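Local coordinates for protein malate dehydrogenase (Plasmodium falciparum, PDB 5NFR) that catalyses the NAD-dependent interconversion of malate and oxaloacetate as a member of the lactate/malate dehydrogenase superfamily, at residues R150-I155 with E164-V169; Q182-V187 with F284-E289. All coordinates share one frame; numbering follows the deposited sequence.

After the parallel Rossmann sheet that begins at the N terminus, the chain enters helix 144-158, turns back through a short connection and runs into strand 166-171. Contact 1 closes that tight loop, with eight residues between its segments, and lays the strand on the helix. Strand 179-187 then pairs antiparallel with strand 166-171, including a probable hydrogen bond from Asn167 N to Ser186 O of 2.9 Å. Contact 2 closes a far longer loop of 96 residues, bringing the approach to helix 288-311 back to a bend in the second strand. The two loops follow in series, neither nesting nor crossing, and the shared sheet joins them about 14 Å apart, centre to centre.

Contact 1 (R150-I155 with E164-V169); sequences RYCSLI and EDVNAV
Apolar packing carries most of the contact between Cys152 on helix 144-158 and Val166 and Ala168 on strand 166-171. The short axes approach to 7.9 Å with 137° between their N-to-C directions, so the strand runs back across the helix; helix 144-158 thereby lies against the antiparallel sheet that contains strands 166-171 and 179-187 in the C-terminal domain. Cys152 CB meets Val166 CG1 at 3.8 Å, while its SG reaches Ala168 CB at 3.7 Å, so one side chain bridges two strand residues that face the same way. One helical turn on, Ile155 splits its branches: CG2 approaches Val166 CG1 at 4.2 Å, whereas CG1 stands over the centre of the Tyr151 ring, 4.0 Å above its plane.

Tyr151 adds an edge contact. With CG anti to the backbone N (chi1 169°), its ring extends toward the strand, and Ala168 CB sits near the ring plane, 3.5 Å from CE2 and 3.6 Å from CD2. The methyl therefore meets the rim of the ring while Ile155 lies against a face.

Among the polar atoms, Cys152 SG lies 3.3 Å from Val166 O. The phenol OH of Tyr151 is hydrogen-bonded to Thr185 OG1 on the next strand, fixing the far end of the ring. Arg150, a predicted substrate-binding residue on the same helix, is hydrogen-bonded through NH2 to a citrate, probably from the crystallisation liquor. Asn167, pointing away from the helix, packs on Asn167 of the second subunit.

The touching residues are all buried and meet mainly through carbon and sulfur atoms. The chemistry thus implies a largely apolar joint between helix and strand, to which the hydrogen bond from Tyr151 OH to Thr185 OG1 adds a directional tie reaching one strand further into the sheet.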
ATOM      1  N   ARG A 150      26.562  16.000   5.175  1.00  8.56           N
ATOM      2  CA  ARG A 150      25.238  15.974   4.545  1.00  8.50           C
ATOM      3  C   ARG A 150      24.232  16.754   5.349  1.00  8.10           C
ATOM      4  O   ARG A 150      23.489  17.567   4.829  1.00  8.64           O
ATOM      5  CB  ARG A 150      24.792  14.480   4.331  1.00  8.71           C
ATOM      6  CG  ARG A 150      25.559  13.788   3.211  1.00  8.71           C
ATOM      7  CD  ARG A 150      25.719  12.311   3.399  1.00  8.75           C
ATOM      8  NE  ARG A 150      26.324  11.708   2.200  1.00  9.07           N
ATOM      9  CZ  ARG A 150      26.498  10.406   1.991  1.00  9.03           C
ATOM     10  NH1 ARG A 150      26.036   9.540   2.877  1.00  9.53           N
ATOM     11  NH2 ARG A 150      27.120   9.971   0.924  1.00  8.69           N
ATOM     12  N   TYR A 151      24.108  16.401   6.582  1.00  7.80           N
ATOM     13  CA  TYR A 151      23.213  17.113   7.507  1.00  7.96           C
ATOM     14  C   TYR A 151      23.484  18.640   7.566  1.00  8.08           C
ATOM     15  O   TYR A 151      22.574  19.433   7.412  1.00  8.07           O
ATOM     16  CB  TYR A 151      23.380  16.482   8.955  1.00  7.72           C
ATOM     17  CG  TYR A 151      22.756  17.218  10.095  1.00  7.28           C
ATOM     18  CD1 TYR A 151      21.429  17.034  10.435  1.00  7.24           C
ATOM     19  CD2 TYR A 151      23.486  18.009  10.876  1.00  7.42           C
ATOM     20  CE1 TYR A 151      20.829  17.701  11.477  1.00  7.23           C
ATOM     21  CE2 TYR A 151      22.902  18.697  11.976  1.00  7.45           C
ATOM     22  CZ  TYR A 151      21.571  18.513  12.278  1.00  7.34           C
ATOM     23  OH  TYR A 151      21.024  19.186  13.342  1.00  7.37           O
ATOM     24  N   CYS A 152      24.763  19.019   7.695  1.00  8.15           N
ATOM     25  CA  CYS A 152      25.124  20.421   7.723  1.00  8.66           C
ATOM     26  C   CYS A 152      24.830  21.135   6.419  1.00  9.16           C
ATOM     27  O   CYS A 152      24.351  22.254   6.380  1.00  8.21           O
ATOM     28  CB  CYS A 152      26.635  20.631   8.044  1.00  8.77           C
ATOM     29  SG  CYS A 152      27.009  20.229   9.746  1.00  8.63           S
ATOM     30  N   SER A 153      25.091  20.417   5.329  1.00 10.49           N
ATOM     31  CA  SER A 153      24.773  20.912   3.960  1.00 11.33           C
ATOM     32  C   SER A 153      23.274  21.232   3.822  1.00 10.87           C
ATOM     33  O   SER A 153      22.904  22.306   3.335  1.00 10.67           O
ATOM     34  CB  SER A 153      25.255  19.886   2.996  1.00 12.29           C
ATOM     35  OG  SER A 153      24.902  20.252   1.712  1.00 15.43           O
ATOM     36  N   LEU A 154      22.425  20.368   4.339  1.00 10.93           N
ATOM     37  CA  LEU A 154      20.964  20.579   4.254  1.00 11.19           C
ATOM     38  C   LEU A 154      20.496  21.693   5.173  1.00 11.63           C
ATOM     39  O   LEU A 154      19.612  22.492   4.808  1.00 11.06           O
ATOM     40  CB  LEU A 154      20.231  19.289   4.596  1.00 11.22           C
ATOM     41  CG  LEU A 154      20.458  18.132   3.579  1.00 11.34           C
ATOM     42  CD1 LEU A 154      20.128  16.791   4.214  1.00 11.24           C
ATOM     43  CD2 LEU A 154      19.612  18.345   2.340  1.00 11.13           C
ATOM     44  N   ILE A 155      21.080  21.758   6.400  1.00 11.69           N
ATOM     45  CA  ILE A 155      20.760  22.817   7.353  1.00 12.15           C
ATOM     46  C   ILE A 155      21.120  24.142   6.739  1.00 12.79           C
ATOM     47  O   ILE A 155      20.363  25.083   6.759  1.00 12.59           O
ATOM     48  CB  ILE A 155      21.519  22.609   8.704  1.00 12.72           C
ATOM     49  CG1 ILE A 155      21.004  21.379   9.471  1.00 12.63           C
ATOM     50  CG2 ILE A 155      21.432  23.852   9.564  1.00 12.58           C
ATOM     51  CD1 ILE A 155      19.614  21.509  10.050  1.00 12.58           C
ATOM     52  N   GLU A 164      29.964  26.540   5.115  1.00 15.87           N
ATOM     53  CA  GLU A 164      31.354  26.542   5.607  1.00 15.79           C
ATOM     54  C   GLU A 164      31.508  26.451   7.123  1.00 15.83           C
ATOM     55  O   GLU A 164      32.414  25.778   7.596  1.00 15.18           O
ATOM     56  CB  GLU A 164      32.134  27.755   5.098  1.00 16.20           C
ATOM     57  CG  GLU A 164      33.620  27.669   5.405  1.00 15.62           C
ATOM     58  CD  GLU A 164      34.439  28.589   4.551  1.00 16.21           C
ATOM     59  OE1 GLU A 164      33.936  29.191   3.553  1.00 15.79           O
ATOM     60  OE2 GLU A 164      35.585  28.786   4.939  1.00 16.56           O
ATOM     61  N   ASP A 165      30.642  27.088   7.880  1.00 16.51           N
ATOM     62  CA  ASP A 165      30.829  27.040   9.339  1.00 18.57           C
ATOM     63  C   ASP A 165      29.599  26.549  10.081  1.00 18.82           C
ATOM     64  O   ASP A 165      29.408  26.896  11.254  1.00 20.93           O
ATOM     65  CB  ASP A 165      31.302  28.417   9.879  1.00 19.12           C
ATOM     66  CG  ASP A 165      32.700  28.827   9.326  1.00 19.06           C
ATOM     67  OD1 ASP A 165      33.646  28.017   9.476  1.00 17.14           O
ATOM     68  OD2 ASP A 165      32.771  29.921   8.675  1.00 20.01           O
ATOM     69  N   VAL A 166      28.830  25.682   9.412  1.00 17.23           N
ATOM     70  CA  VAL A 166      27.800  24.879  10.063  1.00 15.39           C
ATOM     71  C   VAL A 166      28.441  23.596  10.536  1.00 13.89           C
ATOM     72  O   VAL A 166      29.031  22.870   9.728  1.00 12.99           O
ATOM     73  CB  VAL A 166      26.634  24.570   9.106  1.00 15.65           C
ATOM     74  CG1 VAL A 166      25.577  23.787   9.821  1.00 14.71           C
ATOM     75  CG2 VAL A 166      26.058  25.880   8.567  1.00 16.05           C
ATOM     76  N   ASN A 167      28.399  23.382  11.849  1.00 13.07           N
ATOM     77  CA  ASN A 167      29.020  22.221  12.437  1.00 12.74           C
ATOM     78  C   ASN A 167      28.009  21.455  13.201  1.00 12.32           C
ATOM     79  O   ASN A 167      27.027  21.987  13.694  1.00 11.44           O
ATOM     80  CB  ASN A 167      30.175  22.630  13.373  1.00 13.21           C
ATOM     81  CG  ASN A 167      31.311  23.353  12.635  1.00 13.79           C
ATOM     82  OD1 ASN A 167      31.462  23.216  11.427  1.00 14.97           O
ATOM     83  ND2 ASN A 167      32.094  24.110  13.338  1.00 14.18           N
ATOM     84  N   ALA A 168      28.264  20.160  13.314  1.00 12.59           N
ATOM     85  CA  ALA A 168      27.346  19.275  14.020  1.00 12.40           C
ATOM     86  C   ALA A 168      27.947  17.957  14.441  1.00 12.28           C
ATOM     87  O   ALA A 168      29.000  17.568  13.996  1.00 12.34           O
ATOM     88  CB  ALA A 168      26.136  19.002  13.161  1.00 12.93           C
ATOM     89  N   VAL A 169      27.297  17.326  15.391  1.00 12.70           N
ATOM     90  CA  VAL A 169      27.726  16.056  15.921  1.00 13.16           C
ATOM     91  C   VAL A 169      26.659  15.066  15.528  1.00 13.46           C
ATOM     92  O   VAL A 169      25.468  15.284  15.774  1.00 12.62           O
ATOM     93  CB  VAL A 169      27.946  16.104  17.474  1.00 13.82           C
ATOM     94  CG1 VAL A 169      28.136  14.693  18.078  1.00 14.25           C
ATOM     95  CG2 VAL A 169      29.180  16.931  17.815  1.00 14.22           C
TER

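Contact 2 (Q182-V187 with F284-E289); sequences QRYTSV and FPLTKE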
ATOM      1  N   GLN A 182      20.820  18.012  17.537  1.00 20.10           N
ATOM      2  CA  GLN A 182      20.427  19.409  17.392  1.00 21.49           C
ATOM      3  C   GLN A 182      21.113  20.315  18.358  1.00 21.73           C
ATOM      4  O   GLN A 182      21.525  21.394  17.992  1.00 22.12           O
ATOM      5  CB  GLN A 182      18.942  19.573  17.652  1.00 23.14           C
ATOM      6  CG  GLN A 182      18.065  18.764  16.718  1.00 25.46           C
ATOM      7  CD  GLN A 182      16.588  19.035  16.861  1.00 26.50           C
ATOM      8  OE1 GLN A 182      15.800  18.155  16.552  1.00 29.43           O
ATOM      9  NE2 GLN A 182      16.194  20.261  17.250  1.00 26.64           N
ATOM     10  N   ARG A 183      21.182  19.886  19.616  1.00 22.40           N
ATOM     11  CA  ARG A 183      21.899  20.641  20.650  1.00 23.15           C
ATOM     12  C   ARG A 183      23.353  20.945  20.257  1.00 21.73           C
ATOM     13  O   ARG A 183      23.887  21.988  20.669  1.00 22.50           O
ATOM     14  CB  ARG A 183      21.940  19.888  22.009  1.00 24.46           C
ATOM     15  CG  ARG A 183      20.741  20.111  22.905  1.00 25.75           C
ATOM     16  CD  ARG A 183      20.793  19.240  24.150  1.00 26.37           C
ATOM     17  NE  ARG A 183      21.984  19.497  24.947  1.00 27.46           N
ATOM     18  CZ  ARG A 183      22.936  18.622  25.304  1.00 27.90           C
ATOM     19  NH1 ARG A 183      22.895  17.338  24.995  1.00 27.96           N
ATOM     20  NH2 ARG A 183      23.970  19.066  25.985  1.00 28.93           N
ATOM     21  N   TYR A 184      24.000  19.998  19.557  1.00 19.64           N
ATOM     22  CA  TYR A 184      25.396  20.125  19.134  1.00 18.01           C
ATOM     23  C   TYR A 184      25.490  20.481  17.658  1.00 16.42           C
ATOM     24  O   TYR A 184      26.376  20.009  16.979  1.00 15.80           O
ATOM     25  CB  TYR A 184      26.176  18.828  19.457  1.00 18.19           C
ATOM     26  CG  TYR A 184      26.339  18.475  20.962  1.00 18.38           C
ATOM     27  CD1 TYR A 184      26.905  17.271  21.348  1.00 18.81           C
ATOM     28  CD2 TYR A 184      25.883  19.316  21.969  1.00 18.41           C
ATOM     29  CE1 TYR A 184      27.019  16.929  22.678  1.00 19.23           C
ATOM     30  CE2 TYR A 184      25.994  18.996  23.308  1.00 18.89           C
ATOM     31  CZ  TYR A 184      26.575  17.814  23.680  1.00 19.32           C
ATOM     32  OH  TYR A 184      26.626  17.470  25.012  1.00 18.22           O
ATOM     33  N   THR A 185      24.564  21.309  17.189  1.00 15.22           N
ATOM     34  CA  THR A 185      24.623  21.886  15.865  1.00 15.22           C
ATOM     35  C   THR A 185      24.730  23.396  15.984  1.00 14.71           C
ATOM     36  O   THR A 185      23.935  24.039  16.653  1.00 13.67           O
ATOM     37  CB  THR A 185      23.318  21.572  15.065  1.00 15.61           C
ATOM     38  OG1 THR A 185      23.060  20.160  15.042  1.00 15.20           O
ATOM     39  CG2 THR A 185      23.408  22.118  13.676  1.00 15.15           C
ATOM     40  N   SER A 186      25.716  23.975  15.335  1.00 15.64           N
ATOM     41  CA  SER A 186      25.886  25.420  15.369  1.00 16.83           C
ATOM     42  C   SER A 186      26.151  25.991  13.968  1.00 18.66           C
ATOM     43  O   SER A 186      26.741  25.329  13.117  1.00 17.02           O
ATOM     44  CB  SER A 186      27.018  25.823  16.356  1.00 16.46           C
ATOM     45  OG  SER A 186      28.266  25.355  15.897  1.00 16.29           O
ATOM     46  N   VAL A 187      25.836  27.278  13.822  1.00 21.32           N
ATOM     47  CA  VAL A 187      26.148  28.059  12.616  1.00 24.20           C
ATOM     48  C   VAL A 187      27.126  29.163  13.046  1.00 25.30           C
ATOM     49  O   VAL A 187      26.735  30.141  13.698  1.00 26.15           O
ATOM     50  CB  VAL A 187      24.859  28.668  11.992  1.00 24.84           C
ATOM     51  CG1 VAL A 187      25.195  29.417  10.698  1.00 25.59           C
ATOM     52  CG2 VAL A 187      23.818  27.575  11.747  1.00 23.96           C
ATOM     53  N   PHE A 284      30.790  13.447  25.763  1.00 22.01           N
ATOM     54  CA  PHE A 284      30.093  14.678  26.130  1.00 21.94           C
ATOM     55  C   PHE A 284      28.796  14.352  26.866  1.00 23.31           C
ATOM     56  O   PHE A 284      28.200  13.292  26.648  1.00 23.97           O
ATOM     57  CB  PHE A 284      29.793  15.546  24.869  1.00 21.83           C
ATOM     58  CG  PHE A 284      31.012  16.113  24.239  1.00 20.27           C
ATOM     59  CD1 PHE A 284      31.487  15.591  23.083  1.00 20.75           C
ATOM     60  CD2 PHE A 284      31.711  17.106  24.853  1.00 21.38           C
ATOM     61  CE1 PHE A 284      32.658  16.053  22.527  1.00 20.90           C
ATOM     62  CE2 PHE A 284      32.894  17.584  24.321  1.00 21.55           C
ATOM     63  CZ  PHE A 284      33.368  17.047  23.149  1.00 21.06           C
ATOM     64  N   PRO A 285      28.297  15.299  27.692  1.00 25.69           N
ATOM     65  CA  PRO A 285      27.103  15.016  28.500  1.00 26.88           C
ATOM     66  C   PRO A 285      25.829  14.998  27.705  1.00 26.65           C
ATOM     67  O   PRO A 285      25.312  16.035  27.339  1.00 30.09           O
ATOM     68  CB  PRO A 285      27.103  16.153  29.555  1.00 27.26           C
ATOM     69  CG  PRO A 285      28.289  17.004  29.254  1.00 27.41           C
ATOM     70  CD  PRO A 285      28.754  16.691  27.880  1.00 26.22           C
ATOM     71  N   LEU A 286      25.335  13.815  27.398  1.00 28.44           N
ATOM     72  CA  LEU A 286      24.039  13.646  26.689  1.00 29.58           C
ATOM     73  C   LEU A 286      22.829  13.704  27.625  1.00 31.02           C
ATOM     74  O   LEU A 286      22.944  13.386  28.823  1.00 33.18           O
ATOM     75  CB  LEU A 286      24.035  12.314  25.984  1.00 30.11           C
ATOM     76  CG  LEU A 286      24.538  12.266  24.539  1.00 32.91           C
ATOM     77  CD1 LEU A 286      25.613  13.276  24.207  1.00 33.75           C
ATOM     78  CD2 LEU A 286      25.025  10.860  24.214  1.00 33.51           C
ATOM     79  N   THR A 287      21.680  14.139  27.110  1.00 32.75           N
ATOM     80  CA  THR A 287      20.402  13.988  27.854  1.00 33.56           C
ATOM     81  C   THR A 287      20.023  12.504  27.879  1.00 35.74           C
ATOM     82  O   THR A 287      20.583  11.715  27.118  1.00 35.22           O
ATOM     83  CB  THR A 287      19.229  14.796  27.252  1.00 32.08           C
ATOM     84  OG1 THR A 287      18.903  14.284  25.956  1.00 35.24           O
ATOM     85  CG2 THR A 287      19.550  16.285  27.168  1.00 31.89           C
ATOM     86  N   LYS A 288      19.081  12.136  28.749  1.00 38.18           N
ATOM     87  CA  LYS A 288      18.565  10.759  28.809  1.00 39.40           C
ATOM     88  C   LYS A 288      18.072  10.300  27.426  1.00 36.27           C
ATOM     89  O   LYS A 288      18.415   9.216  26.958  1.00 33.91           O
ATOM     90  CB  LYS A 288      17.391  10.615  29.796  1.00 42.69           C
ATOM     91  CG  LYS A 288      17.700  10.998  31.221  1.00 46.24           C
ATOM     92  CD  LYS A 288      16.473  10.880  32.146  1.00 49.96           C
ATOM     93  CE  LYS A 288      16.752  11.388  33.573  1.00 48.80           C
ATOM     94  NZ  LYS A 288      17.757  10.574  34.304  1.00 47.38           N
ATOM     95  N   GLU A 289      17.302  11.159  26.779  1.00 35.60           N
ATOM     96  CA  GLU A 289      16.685  10.824  25.488  1.00 38.28           C
ATOM     97  C   GLU A 289      17.687  10.631  24.364  1.00 32.95           C
ATOM     98  O   GLU A 289      17.546   9.747  23.537  1.00 31.76           O
ATOM     99  CB  GLU A 289      15.674  11.885  25.095  1.00 41.93           C
ATOM    100  CG  GLU A 289      14.682  12.180  26.216  1.00 46.41           C
ATOM    101  CD  GLU A 289      13.581  13.115  25.797  1.00 52.69           C
ATOM    102  OE1 GLU A 289      13.480  13.489  24.584  1.00 62.89           O
ATOM    103  OE2 GLU A 289      12.801  13.524  26.696  1.00 56.98           O
TER
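Glu194 OE1 of the second subunit is gripped twice, by a hydrogen bond with Tyr184 OH and a salt bridge with Arg183 NH2, the two residues that face Pro285 across this contact. Tyr184 OH also comes close to Pro285 O, at 3.0 Å. Arg183 and Tyr184 are the middle of a type I beta turn from Gln182 to Thr185, closed by Thr185 N to Gln182 O at 3.1 Å, where strand 179-187 turns a corner. The facing segment leads into helix 288-311, which starts with a capping box: the N-cap Thr287 caps a backbone N through its side chain, and Glu290 OE1 accepts Thr287 N while forming a salt bridge with Arg183 NH1, so two carboxylates hold the arginine. Both segments belong to the C-terminal domain of the LDH/MDH fold.

Tyr184 CE1 carries the apolar contacts. It meets Phe284 CB at 3.8 Å, the two side chains crossing obliquely, and approaches Leu286 CD1 at 4.2 Å. The Phe284 ring itself leads away to an edge-to-face stack with Phe195 of the second subunit.

A bend at chi3 (59°) folds Arg183 back so that Tyr184 CE2 lies 3.3 Å above one guanidinium face, offset toward its rim. Pro285 O sits near the guanidinium plane, at its edge, 3.6 Å from both NH1 and NH2 of Arg183.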